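Local coordinates for alkaline phosphatase D (Bacillus subtilis, PDB 2YEQ), which hydrolyses phosphate esters, acting as a phosphodiesterase and alkaline phosphatase through an active site that holds iron and calcium, at residues Tyr7-Gly12 with Leu25-Ala30; Ser74-Ala79 with Ala241-Met246; Ile332-Trp337 with Val391-Thr396; Asn373-Thr378 with Ala403-Thr408. All blocks are in the same frame, centred on the assembly; numbering follows the deposited sequence.

Contact 1: residues Tyr7-Gly12 with Leu25-Ala30; sequences YPFTLG and LWTRLA
Thr27 reaches from the C-terminal end of strand 23-28 into a type I beta turn, Phe9 to Gly12, that leads into strand 13-16. Its OG1, anti to the backbone N (chi1 -166°), donates to Gly12 O at 2.7 Å and sits at the edge of the Phe9 ring, near its plane. The methyl of Thr27 meets the same ring at CE1, and Leu29, lying alongside Phe9, adds CD2 at 3.6 Å from Phe9 CE1. A valine in place of Thr27 would probably leave Gly12 O without the hydroxyl, with a bound water as its remaining donor across the contact. Gly12, with its positive phi, suits the end of the turn. On the indole side, Leu11 sets CB against Trp26 CH2, while Trp26 NE1 is bonded to Glu244. Thr10, short and with OG1 between backbone N and carbonyl carbon (chi1 54°), donates OG1 to Ala30 O at 2.6 Å from above the carbonyl plane. Ala30 N gives Pro8 O a nearly straight bond, 2.9 Å and 173°.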
loop_
_atom_site.group_PDB
_atom_site.type_symbol
_atom_site.label_atom_id
_atom_site.label_comp_id
_atom_site.label_asym_id
_atom_site.label_seq_id
_atom_site.Cartn_x
_atom_site.Cartn_y
_atom_site.Cartn_z
ATOM N N TYR A 7 -12.670 6.994 26.313
ATOM C CA TYR A 7 -11.864 5.809 26.008
ATOM C C TYR A 7 -10.693 6.206 25.078
ATOM O O TYR A 7 -10.926 6.808 24.041
ATOM C CB TYR A 7 -12.746 4.781 25.315
ATOM C CG TYR A 7 -12.032 3.508 24.995
ATOM C CD1 TYR A 7 -11.548 2.702 26.018
ATOM C CD2 TYR A 7 -11.817 3.104 23.676
ATOM C CE1 TYR A 7 -10.906 1.531 25.756
ATOM C CE2 TYR A 7 -11.147 1.911 23.398
ATOM C CZ TYR A 7 -10.707 1.128 24.442
ATOM O OH TYR A 7 -10.012 -0.058 24.221
ATOM N N PRO A 8 -9.461 5.929 25.469
ATOM C CA PRO A 8 -8.325 6.516 24.728
ATOM C C PRO A 8 -7.915 5.780 23.443
ATOM O O PRO A 8 -7.280 6.378 22.549
ATOM C CB PRO A 8 -7.204 6.525 25.752
ATOM C CG PRO A 8 -7.552 5.456 26.736
ATOM C CD PRO A 8 -9.042 5.428 26.796
ATOM N N PHE A 9 -8.274 4.509 23.317
ATOM C CA PHE A 9 -7.784 3.704 22.191
ATOM C C PHE A 9 -8.770 3.758 21.016
ATOM O O PHE A 9 -9.187 2.729 20.498
ATOM C CB PHE A 9 -7.538 2.256 22.628
ATOM C CG PHE A 9 -6.535 2.108 23.751
ATOM C CD1 PHE A 9 -5.173 2.248 23.514
ATOM C CD2 PHE A 9 -6.949 1.799 25.034
ATOM C CE1 PHE A 9 -4.256 2.101 24.521
ATOM C CE2 PHE A 9 -6.015 1.645 26.075
ATOM C CZ PHE A 9 -4.679 1.780 25.813
ATOM N N THR A 10 -9.129 4.970 20.606
ATOM C CA THR A 10 -10.124 5.207 19.566
ATOM C C THR A 10 -9.613 4.784 18.184
ATOM O O THR A 10 -10.403 4.646 17.251
ATOM C CB THR A 10 -10.453 6.720 19.497
ATOM O OG1 THR A 10 -9.210 7.445 19.322
ATOM C CG2 THR A 10 -11.171 7.206 20.812
ATOM N N LEU A 11 -8.299 4.643 18.036
ATOM C CA LEU A 11 -7.702 4.224 16.751
ATOM C C LEU A 11 -7.285 2.768 16.781
ATOM O O LEU A 11 -6.591 2.284 15.869
ATOM C CB LEU A 11 -6.490 5.092 16.415
ATOM C CG LEU A 11 -6.826 6.586 16.415
ATOM C CD1 LEU A 11 -5.624 7.365 15.910
ATOM C CD2 LEU A 11 -8.056 6.904 15.606
ATOM N N GLY A 12 -7.698 2.074 17.842
ATOM C CA GLY A 12 -7.413 0.652 17.992
ATOM C C GLY A 12 -5.954 0.345 18.212
ATOM O O GLY A 12 -5.200 1.116 18.826
ATOM N N LEU A 25 4.509 -3.585 17.893
ATOM C CA LEU A 25 3.157 -3.358 18.391
ATOM C C LEU A 25 2.898 -1.859 18.417
ATOM O O LEU A 25 3.750 -1.097 18.856
ATOM C CB LEU A 25 3.008 -3.932 19.803
ATOM C CG LEU A 25 3.524 -5.354 20.062
ATOM C CD1 LEU A 25 3.302 -5.730 21.544
ATOM C CD2 LEU A 25 2.841 -6.362 19.134
ATOM N N TRP A 26 1.707 -1.449 17.997
ATOM C CA TRP A 26 1.362 -0.054 17.870
ATOM C C TRP A 26 0.030 0.247 18.541
ATOM O O TRP A 26 -0.918 -0.541 18.474
ATOM C CB TRP A 26 1.267 0.338 16.383
ATOM C CG TRP A 26 0.810 1.752 16.153
ATOM C CD1 TRP A 26 1.604 2.855 16.003
ATOM C CD2 TRP A 26 -0.546 2.222 16.058
ATOM N NE1 TRP A 26 0.827 3.976 15.836
ATOM C CE2 TRP A 26 -0.491 3.621 15.870
ATOM C CE3 TRP A 26 -1.805 1.599 16.129
ATOM C CZ2 TRP A 26 -1.627 4.401 15.735
ATOM C CZ3 TRP A 26 -2.943 2.397 16.026
ATOM C CH2 TRP A 26 -2.840 3.784 15.818
ATOM N N THR A 27 -0.030 1.410 19.178
ATOM C CA THR A 27 -1.299 2.053 19.427
ATOM C C THR A 27 -1.054 3.556 19.559
ATOM O O THR A 27 0.076 4.022 19.383
ATOM C CB THR A 27 -2.012 1.465 20.659
ATOM O OG1 THR A 27 -3.374 1.905 20.643
ATOM C CG2 THR A 27 -1.296 1.848 21.976
ATOM N N ARG A 28 -2.119 4.287 19.841
ATOM C CA ARG A 28 -2.057 5.719 20.050
ATOM C C ARG A 28 -3.150 6.080 21.053
ATOM O O ARG A 28 -4.317 5.614 20.935
ATOM C CB ARG A 28 -2.280 6.489 18.745
ATOM C CG ARG A 28 -2.290 8.045 18.954
ATOM C CD ARG A 28 -2.341 8.860 17.684
ATOM N NE ARG A 28 -2.601 10.238 18.085
ATOM C CZ ARG A 28 -3.289 11.147 17.417
ATOM N NH1 ARG A 28 -3.772 10.915 16.209
ATOM N NH2 ARG A 28 -3.467 12.346 17.983
ATOM N N LEU A 29 -2.792 6.926 22.013
ATOM C CA LEU A 29 -3.773 7.505 22.949
ATOM C C LEU A 29 -4.384 8.758 22.344
ATOM O O LEU A 29 -3.698 9.773 22.198
ATOM C CB LEU A 29 -3.120 7.845 24.286
ATOM C CG LEU A 29 -2.267 6.742 24.895
ATOM C CD1 LEU A 29 -1.687 7.182 26.266
ATOM C CD2 LEU A 29 -3.107 5.464 25.022
ATOM N N ALA A 30 -5.672 8.672 21.992
ATOM C CA ALA A 30 -6.389 9.735 21.306
ATOM C C ALA A 30 -7.886 9.766 21.689
ATOM O O ALA A 30 -8.749 9.541 20.837
ATOM C CB ALA A 30 -6.226 9.559 19.775
HETATM O O HOH W 1 -6.103 3.885 19.582
#

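Contact 2: residues Ser74-Ala79 with Ala241-Met246; sequences SVHVEA and AYYEHM. With EDO (1,2-ethanediol), chain R.
The His76 and Tyr243 rings form an offset stack, their centroids 4.2 Å apart and their planes only 13° from parallel, and this is the dense part of the contact. Tyr243 CZ lies over the centre of the imidazole, whereas His76 NE2 falls toward the rim of the phenol. From this position NE2 points its hydrogen between two main-chain oxygens of 241-246: Tyr243 O at 2.9 Å, and Met246 O, also at 2.9 Å from His76 NE2 but weakly bonded. Both angles are a bent 130°, as expected for one N-H divided between two acceptors. Histidine suits the place because it combines a flat stacking face with an edge donor. Ser74 packs tightly too, its CB 3.2 Å from Glu244 O while its hydroxyl bonds to Leu71. The looser side is the backbone of partly exposed His76, whose N binds a 1,2-ethanediol. Strand 74-79, an edge strand of its mixed sheet, and the helical residues 241-245 cross at 63°, with Trp26 of strand 23-28 meeting His76 edge-to-face.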
loop_
_atom_site.group_PDB
_atom_site.type_symbol
_atom_site.label_atom_id
_atom_site.label_comp_id
_atom_site.label_asym_id
_atom_site.label_seq_id
_atom_site.Cartn_x
_atom_site.Cartn_y
_atom_site.Cartn_z
ATOM N N SER A 74 1.572 8.377 20.456
ATOM C CA SER A 74 1.652 7.082 19.820
ATOM C C SER A 74 2.571 6.181 20.639
ATOM O O SER A 74 3.389 6.625 21.471
ATOM C CB SER A 74 2.156 7.212 18.388
ATOM O OG SER A 74 3.467 7.745 18.365
ATOM N N VAL A 75 2.412 4.885 20.426
ATOM C CA VAL A 75 3.226 3.900 21.096
ATOM C C VAL A 75 3.776 2.931 20.046
ATOM O O VAL A 75 3.014 2.373 19.254
ATOM C CB VAL A 75 2.393 3.124 22.156
ATOM C CG1 VAL A 75 3.222 2.018 22.766
ATOM C CG2 VAL A 75 1.856 4.090 23.238
ATOM N N HIS A 76 5.088 2.766 20.022
ATOM C CA HIS A 76 5.742 1.754 19.186
ATOM C C HIS A 76 6.577 0.883 20.091
ATOM O O HIS A 76 7.467 1.385 20.765
ATOM C CB HIS A 76 6.677 2.393 18.157
ATOM C CG HIS A 76 5.973 3.219 17.129
ATOM N ND1 HIS A 76 5.461 4.464 17.407
ATOM C CD2 HIS A 76 5.699 2.974 15.831
ATOM C CE1 HIS A 76 4.888 4.945 16.318
ATOM N NE2 HIS A 76 5.018 4.057 15.349
ATOM N N VAL A 77 6.284 -0.413 20.116
ATOM C CA VAL A 77 6.986 -1.360 20.968
ATOM C C VAL A 77 7.608 -2.390 20.043
ATOM O O VAL A 77 6.937 -2.926 19.182
ATOM C CB VAL A 77 5.998 -2.097 21.940
ATOM C CG1 VAL A 77 6.680 -3.278 22.633
ATOM C CG2 VAL A 77 5.387 -1.132 22.965
ATOM N N GLU A 78 8.888 -2.670 20.212
ATOM C CA GLU A 78 9.503 -3.770 19.486
ATOM C C GLU A 78 9.600 -4.959 20.455
ATOM O O GLU A 78 10.539 -5.073 21.231
ATOM C CB GLU A 78 10.849 -3.345 18.884
ATOM C CG GLU A 78 10.621 -2.425 17.663
ATOM C CD GLU A 78 11.903 -1.870 17.055
ATOM O OE1 GLU A 78 12.850 -2.662 16.823
ATOM O OE2 GLU A 78 11.950 -0.644 16.807
ATOM N N ALA A 79 8.569 -5.799 20.437
ATOM C CA ALA A 79 8.452 -6.912 21.373
ATOM C C ALA A 79 9.361 -8.001 20.854
ATOM O O ALA A 79 9.110 -8.566 19.792
ATOM C CB ALA A 79 7.033 -7.395 21.436
ATOM N N ALA A 241 3.721 12.188 10.777
ATOM C CA ALA A 241 2.358 11.694 11.058
ATOM C C ALA A 241 2.195 10.238 10.624
ATOM O O ALA A 241 1.505 9.454 11.299
ATOM C CB ALA A 241 1.316 12.532 10.387
ATOM N N TYR A 242 2.851 9.871 9.520
ATOM C CA TYR A 242 2.813 8.488 9.039
ATOM C C TYR A 242 3.499 7.565 10.031
ATOM O O TYR A 242 2.929 6.570 10.456
ATOM C CB TYR A 242 3.481 8.400 7.673
ATOM C CG TYR A 242 3.337 7.078 6.959
ATOM C CD1 TYR A 242 2.250 6.823 6.155
ATOM C CD2 TYR A 242 4.330 6.113 7.042
ATOM C CE1 TYR A 242 2.120 5.591 5.478
ATOM C CE2 TYR A 242 4.224 4.906 6.351
ATOM C CZ TYR A 242 3.129 4.665 5.572
ATOM O OH TYR A 242 3.049 3.472 4.889
ATOM N N TYR A 243 4.722 7.909 10.428
ATOM C CA TYR A 243 5.411 7.172 11.449
ATOM C C TYR A 243 4.533 7.005 12.708
ATOM O O TYR A 243 4.419 5.897 13.233
ATOM C CB TYR A 243 6.760 7.814 11.840
ATOM C CG TYR A 243 7.386 7.111 13.011
ATOM C CD1 TYR A 243 8.110 5.928 12.835
ATOM C CD2 TYR A 243 7.185 7.564 14.317
ATOM C CE1 TYR A 243 8.648 5.250 13.909
ATOM C CE2 TYR A 243 7.713 6.885 15.392
ATOM C CZ TYR A 243 8.447 5.720 15.187
ATOM O OH TYR A 243 8.987 5.038 16.263
ATOM N N GLU A 244 3.973 8.112 13.199
ATOM C CA GLU A 244 3.183 8.103 14.435
ATOM C C GLU A 244 2.025 7.102 14.328
ATOM O O GLU A 244 1.622 6.542 15.326
ATOM C CB GLU A 244 2.669 9.514 14.765
ATOM C CG GLU A 244 3.804 10.455 15.212
ATOM C CD GLU A 244 3.448 11.916 15.284
ATOM O OE1 GLU A 244 2.384 12.301 14.760
ATOM O OE2 GLU A 244 4.272 12.693 15.863
ATOM N N HIS A 245 1.492 6.886 13.128
ATOM C CA HIS A 245 0.316 6.042 12.972
ATOM C C HIS A 245 0.575 4.651 12.397
ATOM O O HIS A 245 -0.357 3.892 12.207
ATOM C CB HIS A 245 -0.766 6.766 12.172
ATOM C CG HIS A 245 -1.341 7.927 12.911
ATOM N ND1 HIS A 245 -0.713 9.152 12.958
ATOM C CD2 HIS A 245 -2.438 8.025 13.699
ATOM C CE1 HIS A 245 -1.415 9.962 13.735
ATOM N NE2 HIS A 245 -2.464 9.303 14.191
ATOM N N MET A 246 1.829 4.305 12.160
ATOM C CA MET A 246 2.150 3.029 11.508
ATOM C C MET A 246 3.061 2.162 12.350
ATOM O O MET A 246 3.971 2.663 13.023
ATOM C CB MET A 246 2.813 3.289 10.156
ATOM C CG MET A 246 1.904 3.862 9.114
ATOM S SD MET A 246 0.470 2.807 8.768
ATOM C CE MET A 246 -0.383 3.678 7.511
HETATM C C1 EDO R . 7.582 6.157 22.626
HETATM O O1 EDO R . 7.086 7.497 22.568
HETATM C C2 EDO R . 6.410 5.187 22.700
HETATM O O2 EDO R . 6.716 3.999 21.967
#

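Contact 3: residues Ile332-Trp337 with Val391-Thr396; sequences IFFAKW and VDFEKT. With EDO (1,2-ethanediol), chain B.
Phe334 holds its CG anti to the backbone N (chi1 -175°), which swings the ring out to meet that of Phe393, and Lys336, likewise anti at chi1 (174°) and extended until it bends at chi4, runs its methylenes past the Phe393 main chain. The two phenyl side chains cross at about a right angle, Phe334 CE2 standing 3.9 Å from Phe393 CZ. Phe393 also presents its edge to the backbone opposite: CE2 lies 3.5 Å from Phe334 O, which is near the ring plane. Separately, Phe393 CD2 packs against Lys336 CB at 4.0 Å. A phenylalanine suits this place because its ring can lie against both main chain and side chains without needing a polar partner. Phe393 stands in a type I beta turn, Asp392 to Lys395, in the connection between the antiparallel strands 384-390 and 400-406; an Asx turn reinforces it, Asp392 OD1 accepting from Glu394 N at 3.0 Å through its anti lone pair. Outside the two segments, the Phe393 ring also touches Ile363 of helix 356-368 and Phe401 of strand 400-406. Lys336 CD comes within 3.5 Å of Phe393 O, an oxygen that accepts from the hydroxyl O2 of a 1,2-ethanediol. The ammonium itself bonds to Asn430. Glu394, exposed to solvent, crosses the lysine chain at about a right angle, and its OE2 stays 5.2 Å from Lys336 NZ, too far for a salt bridge.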
loop_
_atom_site.group_PDB
_atom_site.type_symbol
_atom_site.label_atom_id
_atom_site.label_comp_id
_atom_site.label_asym_id
_atom_site.label_seq_id
_atom_site.Cartn_x
_atom_site.Cartn_y
_atom_site.Cartn_z
ATOM N N ILE A 332 3.518 1.434 -8.048
ATOM C CA ILE A 332 3.015 1.905 -9.325
ATOM C C ILE A 332 3.165 0.879 -10.470
ATOM O O ILE A 332 3.946 -0.065 -10.403
ATOM C CB ILE A 332 3.719 3.246 -9.714
ATOM C CG1 ILE A 332 5.224 3.130 -9.536
ATOM C CG2 ILE A 332 3.146 4.455 -8.890
ATOM C CD1 ILE A 332 6.038 4.205 -10.297
ATOM N N PHE A 333 2.392 1.089 -11.514
ATOM C CA PHE A 333 2.300 0.143 -12.634
ATOM C C PHE A 333 3.669 -0.129 -13.272
ATOM O O PHE A 333 4.326 0.779 -13.793
ATOM C CB PHE A 333 1.303 0.670 -13.635
ATOM C CG PHE A 333 0.611 -0.393 -14.459
ATOM C CD1 PHE A 333 1.276 -1.053 -15.478
ATOM C CD2 PHE A 333 -0.727 -0.677 -14.254
ATOM C CE1 PHE A 333 0.611 -2.028 -16.266
ATOM C CE2 PHE A 333 -1.392 -1.618 -15.045
ATOM C CZ PHE A 333 -0.708 -2.296 -16.037
ATOM N N PHE A 334 4.094 -1.397 -13.223
ATOM C CA PHE A 334 5.430 -1.798 -13.647
ATOM C C PHE A 334 5.500 -2.254 -15.120
ATOM O O PHE A 334 6.482 -1.953 -15.824
ATOM C CB PHE A 334 5.931 -2.920 -12.754
ATOM C CG PHE A 334 7.339 -3.342 -13.021
ATOM C CD1 PHE A 334 8.402 -2.662 -12.452
ATOM C CD2 PHE A 334 7.613 -4.453 -13.820
ATOM C CE1 PHE A 334 9.717 -3.057 -12.697
ATOM C CE2 PHE A 334 8.921 -4.847 -14.069
ATOM C CZ PHE A 334 9.968 -4.164 -13.511
ATOM N N ALA A 335 4.500 -3.006 -15.568
ATOM C CA ALA A 335 4.506 -3.534 -16.928
ATOM C C ALA A 335 4.295 -2.424 -17.946
ATOM O O ALA A 335 3.860 -1.321 -17.593
ATOM C CB ALA A 335 3.450 -4.634 -17.101
ATOM N N LYS A 336 4.607 -2.727 -19.212
ATOM C CA LYS A 336 4.243 -1.865 -20.332
ATOM C C LYS A 336 2.742 -1.654 -20.341
ATOM O O LYS A 336 1.962 -2.605 -20.197
ATOM C CB LYS A 336 4.720 -2.481 -21.666
ATOM C CG LYS A 336 4.290 -1.750 -22.926
ATOM C CD LYS A 336 4.741 -2.518 -24.211
ATOM C CE LYS A 336 3.976 -2.096 -25.470
ATOM N NZ LYS A 336 2.556 -2.551 -25.550
ATOM N N TRP A 337 2.319 -0.412 -20.569
ATOM C CA TRP A 337 0.924 -0.051 -20.428
ATOM C C TRP A 337 0.574 1.060 -21.392
ATOM O O TRP A 337 0.330 2.226 -21.002
ATOM C CB TRP A 337 0.693 0.351 -18.960
ATOM C CG TRP A 337 -0.717 0.399 -18.454
ATOM C CD1 TRP A 337 -1.764 -0.342 -18.859
ATOM C CD2 TRP A 337 -1.194 1.209 -17.366
ATOM N NE1 TRP A 337 -2.879 -0.037 -18.115
ATOM C CE2 TRP A 337 -2.549 0.913 -17.189
ATOM C CE3 TRP A 337 -0.596 2.165 -16.538
ATOM C CZ2 TRP A 337 -3.330 1.541 -16.230
ATOM C CZ3 TRP A 337 -1.370 2.792 -15.586
ATOM C CH2 TRP A 337 -2.718 2.472 -15.429
ATOM N N VAL A 391 11.274 -10.599 -20.501
ATOM C CA VAL A 391 12.610 -9.972 -20.430
ATOM C C VAL A 391 12.800 -8.851 -21.456
ATOM O O VAL A 391 13.640 -7.982 -21.261
ATOM C CB VAL A 391 13.774 -10.973 -20.529
ATOM C CG1 VAL A 391 13.748 -11.897 -19.328
ATOM C CG2 VAL A 391 13.763 -11.759 -21.879
ATOM N N ASP A 392 12.004 -8.873 -22.516
ATOM C CA ASP A 392 11.915 -7.768 -23.443
ATOM C C ASP A 392 10.452 -7.402 -23.520
ATOM O O ASP A 392 9.637 -8.186 -24.004
ATOM C CB ASP A 392 12.448 -8.181 -24.825
ATOM C CG ASP A 392 12.578 -7.001 -25.769
ATOM O OD1 ASP A 392 11.657 -6.174 -25.807
ATOM O OD2 ASP A 392 13.606 -6.913 -26.468
ATOM N N PHE A 393 10.128 -6.193 -23.058
ATOM C CA PHE A 393 8.741 -5.747 -22.940
ATOM C C PHE A 393 8.015 -5.568 -24.254
ATOM O O PHE A 393 6.799 -5.401 -24.252
ATOM C CB PHE A 393 8.669 -4.437 -22.118
ATOM C CG PHE A 393 8.561 -4.659 -20.621
ATOM C CD1 PHE A 393 8.953 -5.854 -20.047
ATOM C CD2 PHE A 393 8.043 -3.667 -19.795
ATOM C CE1 PHE A 393 8.851 -6.061 -18.686
ATOM C CE2 PHE A 393 7.934 -3.869 -18.435
ATOM C CZ PHE A 393 8.335 -5.067 -17.877
ATOM N N GLU A 394 8.750 -5.607 -25.366
ATOM C CA GLU A 394 8.162 -5.501 -26.701
ATOM C C GLU A 394 7.935 -6.874 -27.373
ATOM O O GLU A 394 7.284 -6.953 -28.404
ATOM C CB GLU A 394 9.068 -4.624 -27.577
ATOM C CG GLU A 394 9.302 -3.209 -27.037
ATOM C CD GLU A 394 8.492 -2.176 -27.769
ATOM O OE1 GLU A 394 8.946 -1.753 -28.859
ATOM O OE2 GLU A 394 7.400 -1.810 -27.263
ATOM N N LYS A 395 8.445 -7.948 -26.778
ATOM C CA LYS A 395 8.378 -9.284 -27.388
ATOM C C LYS A 395 7.673 -10.306 -26.492
ATOM O O LYS A 395 8.230 -10.759 -25.471
ATOM C CB LYS A 395 9.778 -9.812 -27.672
ATOM C CG LYS A 395 10.622 -8.999 -28.613
ATOM C CD LYS A 395 12.084 -9.490 -28.609
ATOM C CE LYS A 395 12.227 -10.896 -29.142
ATOM N NZ LYS A 395 13.658 -11.212 -29.408
ATOM N N THR A 396 6.472 -10.703 -26.880
ATOM C CA THR A 396 5.796 -11.790 -26.178
ATOM C C THR A 396 6.488 -13.138 -26.386
ATOM O O THR A 396 6.271 -14.073 -25.622
ATOM C CB THR A 396 4.324 -11.901 -26.572
ATOM O OG1 THR A 396 4.210 -11.913 -27.990
ATOM C CG2 THR A 396 3.528 -10.723 -26.020
HETATM C C1 EDO B . 4.518 -6.944 -25.565
HETATM O O1 EDO B . 3.411 -6.017 -25.569
HETATM C C2 EDO B . 4.480 -7.985 -24.446
HETATM O O2 EDO B . 5.494 -7.828 -23.420
#

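Contact 4: residues Asn373-Thr378 with Ala403-Thr408; sequences NVVVLT and AEFVGT
Thr378 OG1 donates to Glu404 OE2 at 2.6 Å, taking the anti lone pair of the carboxylate, between neighbouring parallel strands of the mixed sheet in the phosphatase domain. Glu404 reaches it with CG anti to the backbone N (chi1 -177°) and an extended chain, its CG passing Val376 O. Thr378 puts its methyl on the same sheet face, beside Val406 CG1. The face bearing Val375, Leu377, Ala403 and Phe405 is apolar: Val375 CG1 meets the edge of the Phe405 ring at 3.7 Å from CD2, and beta-branched valine suits the extended backbone. Pairing Val376 with Glu404 and Thr378 with Val406 sets these side chains in register. Backbone bonds fix it, among them Phe405 N to Val376 O at 2.9 Å and Gly407 N to Thr378 O at 2.9 Å. Further out, Glu404 OE2 accepts from Phe334 N and OE1 from Ala335 N, while Trp452 lies against the Phe405 ring. A glutamine here, with one oxygen in place of two, would probably leave one of those amides or the Thr378 hydroxyl without its mate. With three donors gathered on a buried carboxylate, the charged form is likely to be favoured.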
loop_
_atom_site.group_PDB
_atom_site.type_symbol
_atom_site.label_atom_id
_atom_site.label_comp_id
_atom_site.label_asym_id
_atom_site.label_seq_id
_atom_site.Cartn_x
_atom_site.Cartn_y
_atom_site.Cartn_z
ATOM N N ASN A 373 11.523 -16.046 -11.169
ATOM C CA ASN A 373 10.687 -16.108 -9.967
ATOM C C ASN A 373 10.347 -14.726 -9.328
ATOM O O ASN A 373 10.238 -14.597 -8.090
ATOM C CB ASN A 373 11.401 -16.993 -8.967
ATOM C CG ASN A 373 12.646 -16.372 -8.430
ATOM O OD1 ASN A 373 13.144 -15.360 -8.946
ATOM N ND2 ASN A 373 13.175 -16.969 -7.397
ATOM N N VAL A 374 10.172 -13.717 -10.178
ATOM C CA VAL A 374 10.003 -12.336 -9.733
ATOM C C VAL A 374 8.543 -11.981 -9.809
ATOM O O VAL A 374 7.921 -12.061 -10.865
ATOM C CB VAL A 374 10.800 -11.331 -10.612
ATOM C CG1 VAL A 374 10.507 -9.849 -10.158
ATOM C CG2 VAL A 374 12.296 -11.650 -10.556
ATOM N N VAL A 375 7.981 -11.575 -8.680
ATOM C CA VAL A 375 6.614 -11.128 -8.670
ATOM C C VAL A 375 6.574 -9.673 -8.203
ATOM O O VAL A 375 7.226 -9.323 -7.234
ATOM C CB VAL A 375 5.758 -12.010 -7.730
ATOM C CG1 VAL A 375 4.372 -11.410 -7.548
ATOM C CG2 VAL A 375 5.701 -13.487 -8.287
ATOM N N VAL A 376 5.778 -8.874 -8.881
ATOM C CA VAL A 376 5.622 -7.451 -8.563
ATOM C C VAL A 376 4.202 -7.226 -8.121
ATOM O O VAL A 376 3.284 -7.606 -8.820
ATOM C CB VAL A 376 5.939 -6.563 -9.798
ATOM C CG1 VAL A 376 5.807 -5.061 -9.435
ATOM C CG2 VAL A 376 7.362 -6.865 -10.300
ATOM N N LEU A 377 4.049 -6.618 -6.942
ATOM C CA LEU A 377 2.777 -6.172 -6.407
ATOM C C LEU A 377 2.681 -4.652 -6.514
ATOM O O LEU A 377 3.643 -3.945 -6.195
ATOM C CB LEU A 377 2.678 -6.565 -4.923
ATOM C CG LEU A 377 3.175 -7.948 -4.485
ATOM C CD1 LEU A 377 3.003 -8.096 -2.968
ATOM C CD2 LEU A 377 2.457 -9.049 -5.253
ATOM N N THR A 378 1.511 -4.176 -6.890
ATOM C CA THR A 378 1.281 -2.798 -7.290
ATOM C C THR A 378 -0.087 -2.282 -6.840
ATOM O O THR A 378 -1.027 -3.051 -6.740
ATOM C CB THR A 378 1.295 -2.725 -8.823
ATOM O OG1 THR A 378 2.521 -3.254 -9.290
ATOM C CG2 THR A 378 1.073 -1.334 -9.319
ATOM N N ALA A 403 5.738 -12.165 -13.028
ATOM C CA ALA A 403 4.382 -11.666 -13.187
ATOM C C ALA A 403 4.166 -10.417 -12.325
ATOM O O ALA A 403 4.842 -10.245 -11.318
ATOM C CB ALA A 403 3.363 -12.732 -12.767
ATOM N N GLU A 404 3.218 -9.590 -12.741
ATOM C CA GLU A 404 2.773 -8.431 -11.963
ATOM C C GLU A 404 1.305 -8.575 -11.612
ATOM O O GLU A 404 0.481 -8.814 -12.481
ATOM C CB GLU A 404 2.954 -7.113 -12.749
ATOM C CG GLU A 404 2.551 -5.886 -11.911
ATOM C CD GLU A 404 2.720 -4.517 -12.595
ATOM O OE1 GLU A 404 2.709 -4.425 -13.858
ATOM O OE2 GLU A 404 2.787 -3.516 -11.825
ATOM N N PHE A 405 0.986 -8.392 -10.328
ATOM C CA PHE A 405 -0.386 -8.299 -9.866
ATOM C C PHE A 405 -0.651 -6.888 -9.374
ATOM O O PHE A 405 -0.104 -6.469 -8.343
ATOM C CB PHE A 405 -0.590 -9.308 -8.725
ATOM C CG PHE A 405 -0.280 -10.716 -9.148
ATOM C CD1 PHE A 405 -1.087 -11.340 -10.085
ATOM C CD2 PHE A 405 0.826 -11.370 -8.692
ATOM C CE1 PHE A 405 -0.798 -12.637 -10.542
ATOM C CE2 PHE A 405 1.136 -12.702 -9.158
ATOM C CZ PHE A 405 0.307 -13.302 -10.081
ATOM N N VAL A 406 -1.485 -6.178 -10.113
ATOM C CA VAL A 406 -1.881 -4.830 -9.791
ATOM C C VAL A 406 -3.213 -4.914 -9.074
ATOM O O VAL A 406 -4.210 -5.357 -9.621
ATOM C CB VAL A 406 -2.061 -3.966 -11.058
ATOM C CG1 VAL A 406 -2.473 -2.516 -10.706
ATOM C CG2 VAL A 406 -0.759 -4.003 -11.925
ATOM N N GLY A 407 -3.237 -4.502 -7.829
ATOM C CA GLY A 407 -4.487 -4.508 -7.092
ATOM C C GLY A 407 -5.345 -3.301 -7.277
ATOM O O GLY A 407 -4.856 -2.167 -7.333
ATOM N N THR A 408 -6.650 -3.536 -7.343
ATOM C CA THR A 408 -7.628 -2.468 -7.281
ATOM C C THR A 408 -7.542 -1.679 -5.957
ATOM O O THR A 408 -6.813 -2.036 -5.040
ATOM C CB THR A 408 -9.013 -3.060 -7.438
ATOM O OG1 THR A 408 -9.988 -2.029 -7.590
ATOM C CG2 THR A 408 -9.349 -4.015 -6.270
#

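In the fold
The four contacts fall into two pairs on opposite sides of the chain's centre. Contacts 1 and 2, centres 11 Å apart, share the ten-stranded mixed sheet, where strands 23-28 and 74-79 are neighbours; contact 1 closes before contact 2 opens, and contact 2 ties the N-terminal domain to helix 228-245 of the phosphatase domain. Contacts 3 and 4, centres 12 Å apart, lie in the phosphatase domain and interleave along the chain; the Glu404 carboxylate on strand 400-406 takes bonds from the amides of Phe334 and Ala335. About 43 Å separates the centres of contacts 1 and 3. In contact 4 the Thr378 side chain is about 9 Å from a calcium ion and about 11 Å from the iron.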